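Local coordinates for putative retaining b-glycosidase (Saccharophagus degradans, PDB 5A95), which probably hydrolyses mixed-linkage beta-glucans as a retaining glycoside hydrolase of family 5, subfamily 26, at residues 318-322 and 323-327. The protein carries 1 engineered substitution. Sequence-based numbering, arbitrary orientation.
Sequences KYMQK and KGVSY
Over one face of the Y319 ring lies CG of K323, 3.9 Å from the ring centroid and 18° off the normal, a CH-pi contact displaced toward the hydroxyl end, where CG of K323 comes within 3.7 Å of CZ of Y319. A first torsion of -55°, with CG anti to the carbonyl carbon, sets CG above the ring; two further bends carry CD and CE past the phenol oxygen. The Y327 ring meets M320 obliquely: CE of M320 lies 3.6 Å from CD2 of Y327, and SD of M320 4.8 Å from the ring centroid, a Met-aromatic contact. The chi3 bend of M320 (-59°) brings CE to the CG-CD2 side of the ring, while its CB packs 3.9 Å from CB of V325. Backbone evidence identifies the turn as a Schellman motif: V325 N donates to M320 O (2.9 Å), G324 N gives Q321 O a weak bond of 3.4 Å, and G324 has positive phi. The motif ends helix 312-323 and leads into strand 326-329, closing a beta-alpha-beta unit begun by strand 287-289, as expected in the (beta/alpha)8 barrel of family 5. Beyond the segments, Y319 OH hydrogen-bonds D275, to which K323 NZ is salt-bridged, along with D283. Replacing Y319 with alanine is likely to leave CG of K323 without the ring face it packs on, and D275 without its phenol partner. A CH-pi contact and charge pairing thus share one lysine, and the two carboxylates would be expected to favour its protonated form.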
ATOM      1  N   LYS A 318     -17.683 -33.054 -22.980  1.00  7.68           N
ATOM      2  CA  LYS A 318     -16.961 -33.981 -23.856  1.00  8.98           C
ATOM      3  C   LYS A 318     -15.485 -33.609 -23.902  1.00  8.47           C
ATOM      4  O   LYS A 318     -14.613 -34.457 -23.796  1.00 10.37           O
ATOM      5  CB  LYS A 318     -17.571 -33.955 -25.267  1.00  9.43           C
ATOM      6  CG  LYS A 318     -16.892 -34.861 -26.282  1.00 12.89           C
ATOM      7  CD  LYS A 318     -17.782 -35.138 -27.497  1.00 17.31           C
ATOM      8  CE  LYS A 318     -17.212 -36.258 -28.366  1.00 21.40           C
ATOM      9  NZ  LYS A 318     -16.671 -35.684 -29.603  1.00 28.97           N
ATOM     10  N   TYR A 319     -15.213 -32.326 -24.067  1.00  7.80           N
ATOM     11  CA  TYR A 319     -13.835 -31.847 -24.126  1.00  8.50           C
ATOM     12  C   TYR A 319     -13.096 -32.084 -22.805  1.00  8.06           C
ATOM     13  O   TYR A 319     -11.981 -32.635 -22.800  1.00  8.76           O
ATOM     14  CB  TYR A 319     -13.807 -30.366 -24.526  1.00  8.37           C
ATOM     15  CG  TYR A 319     -12.431 -29.824 -24.647  1.00  7.11           C
ATOM     16  CD1 TYR A 319     -11.667 -30.130 -25.758  1.00  9.29           C
ATOM     17  CD2 TYR A 319     -11.873 -29.056 -23.634  1.00  8.61           C
ATOM     18  CE1 TYR A 319     -10.358 -29.695 -25.857  1.00 11.30           C
ATOM     19  CE2 TYR A 319     -10.558 -28.620 -23.715  1.00  9.22           C
ATOM     20  CZ  TYR A 319      -9.816 -28.915 -24.842  1.00  9.59           C
ATOM     21  OH  TYR A 319      -8.535 -28.499 -24.897  1.00 13.08           O
ATOM     22  N   MET A 320     -13.686 -31.683 -21.685  1.00  8.46           N
ATOM     23  CA  MET A 320     -13.010 -31.881 -20.414  1.00  8.51           C
ATOM     24  C   MET A 320     -12.784 -33.366 -20.124  1.00  8.35           C
ATOM     25  O   MET A 320     -11.744 -33.736 -19.570  1.00  9.29           O
ATOM     26  CB  MET A 320     -13.776 -31.243 -19.267  1.00  7.54           C
ATOM     27  CG  MET A 320     -13.813 -29.722 -19.315  1.00  7.37           C
ATOM     28  SD  MET A 320     -14.570 -28.955 -17.880  1.00  8.64           S
ATOM     29  CE  MET A 320     -16.204 -29.663 -17.929  1.00  8.90           C
ATOM     30  N   GLN A 321     -13.754 -34.196 -20.456  1.00  8.47           N
ATOM     31  CA  GLN A 321     -13.635 -35.630 -20.144  1.00 11.99           C
ATOM     32  C   GLN A 321     -12.516 -36.252 -20.965  1.00 12.83           C
ATOM     33  O   GLN A 321     -11.771 -37.069 -20.436  1.00 16.24           O
ATOM     34  CB  GLN A 321     -15.011 -36.362 -20.294  1.00 14.13           C
ATOM     35  CG  GLN A 321     -15.992 -35.968 -19.156  1.00 19.93           C
ATOM     36  CD  GLN A 321     -17.371 -36.662 -19.119  1.00 22.75           C
ATOM     37  OE1 GLN A 321     -17.896 -37.131 -20.151  1.00 26.51           O
ATOM     38  NE2 GLN A 321     -18.003 -36.667 -17.912  1.00 20.97           N
ATOM     39  N   LYS A 322     -12.356 -35.838 -22.225  1.00 11.95           N
ATOM     40  CA  LYS A 322     -11.241 -36.285 -23.066  1.00 16.07           C
ATOM     41  C   LYS A 322      -9.880 -35.913 -22.470  1.00 14.84           C
ATOM     42  O   LYS A 322      -8.942 -36.706 -22.507  1.00 18.21           O
ATOM     43  CB  LYS A 322     -11.348 -35.695 -24.480  1.00 17.08           C
ATOM     44  CG  LYS A 322     -10.193 -36.116 -25.361  1.00 20.32           C
ATOM     45  CD  LYS A 322     -10.414 -35.758 -26.806  1.00 26.28           C
ATOM     46  CE  LYS A 322      -9.293 -36.372 -27.639  1.00 32.76           C
ATOM     47  NZ  LYS A 322      -9.368 -35.964 -29.060  1.00 36.96           N
ATOM     48  N   LYS A 323      -9.788 -34.701 -21.943  1.00 13.90           N
ATOM     49  CA  LYS A 323      -8.553 -34.138 -21.420  1.00 14.05           C
ATOM     50  C   LYS A 323      -8.314 -34.532 -19.952  1.00 14.04           C
ATOM     51  O   LYS A 323      -7.223 -34.328 -19.465  1.00 17.59           O
ATOM     52  CB  LYS A 323      -8.553 -32.585 -21.561  1.00 15.68           C
ATOM     53  CG  LYS A 323      -8.801 -31.979 -22.958  1.00 18.72           C
ATOM     54  CD  LYS A 323      -7.718 -32.297 -23.964  1.00 20.27           C
ATOM     55  CE  LYS A 323      -6.372 -31.686 -23.589  1.00 20.47           C
ATOM     56  NZ  LYS A 323      -5.405 -31.752 -24.714  1.00 22.28           N
ATOM     57  N   GLY A 324      -9.322 -35.088 -19.271  1.00 12.72           N
ATOM     58  CA  GLY A 324      -9.262 -35.379 -17.849  1.00 12.73           C
ATOM     59  C   GLY A 324      -9.290 -34.176 -16.930  1.00 10.90           C
ATOM     60  O   GLY A 324      -8.817 -34.266 -15.799  1.00 13.14           O
ATOM     61  N   VAL A 325      -9.883 -33.075 -17.399  1.00  9.45           N
ATOM     62  CA  VAL A 325      -9.919 -31.788 -16.708  1.00  8.58           C
ATOM     63  C   VAL A 325     -10.943 -31.817 -15.572  1.00  6.91           C
ATOM     64  O   VAL A 325     -12.048 -32.319 -15.727  1.00  8.24           O
ATOM     65  CB  VAL A 325     -10.195 -30.678 -17.744  1.00  9.54           C
ATOM     66  CG1 VAL A 325     -10.568 -29.364 -17.084  1.00  8.83           C
ATOM     67  CG2 VAL A 325      -8.948 -30.477 -18.620  1.00 11.31           C
ATOM     68  N   SER A 326     -10.544 -31.271 -14.419  1.00  7.16           N
ATOM     69  CA  SER A 326     -11.426 -31.093 -13.270  1.00  6.77           C
ATOM     70  C   SER A 326     -12.270 -29.829 -13.432  1.00  6.89           C
ATOM     71  O   SER A 326     -11.940 -28.959 -14.245  1.00  7.09           O
ATOM     72  CB  SER A 326     -10.570 -30.983 -12.025  1.00  7.02           C
ATOM     73  OG  SER A 326      -9.924 -32.200 -11.695  1.00  7.50           O
ATOM     74  N   TYR A 327     -13.357 -29.719 -12.684  1.00  6.49           N
ATOM     75  CA  TYR A 327     -14.241 -28.574 -12.859  1.00  6.74           C
ATOM     76  C   TYR A 327     -15.142 -28.310 -11.664  1.00  7.49           C
ATOM     77  O   TYR A 327     -15.544 -29.209 -10.953  1.00  7.61           O
ATOM     78  CB  TYR A 327     -15.111 -28.724 -14.120  1.00  7.78           C
ATOM     79  CG  TYR A 327     -15.947 -29.968 -14.152  1.00  8.64           C
ATOM     80  CD1 TYR A 327     -17.212 -29.997 -13.590  1.00 10.24           C
ATOM     81  CD2 TYR A 327     -15.462 -31.131 -14.708  1.00  8.48           C
ATOM     82  CE1 TYR A 327     -17.988 -31.146 -13.625  1.00 12.17           C
ATOM     83  CE2 TYR A 327     -16.224 -32.282 -14.751  1.00 10.67           C
ATOM     84  CZ  TYR A 327     -17.483 -32.292 -14.195  1.00 12.47           C
ATOM     85  OH  TYR A 327     -18.262 -33.447 -14.207  1.00 17.82           O
TER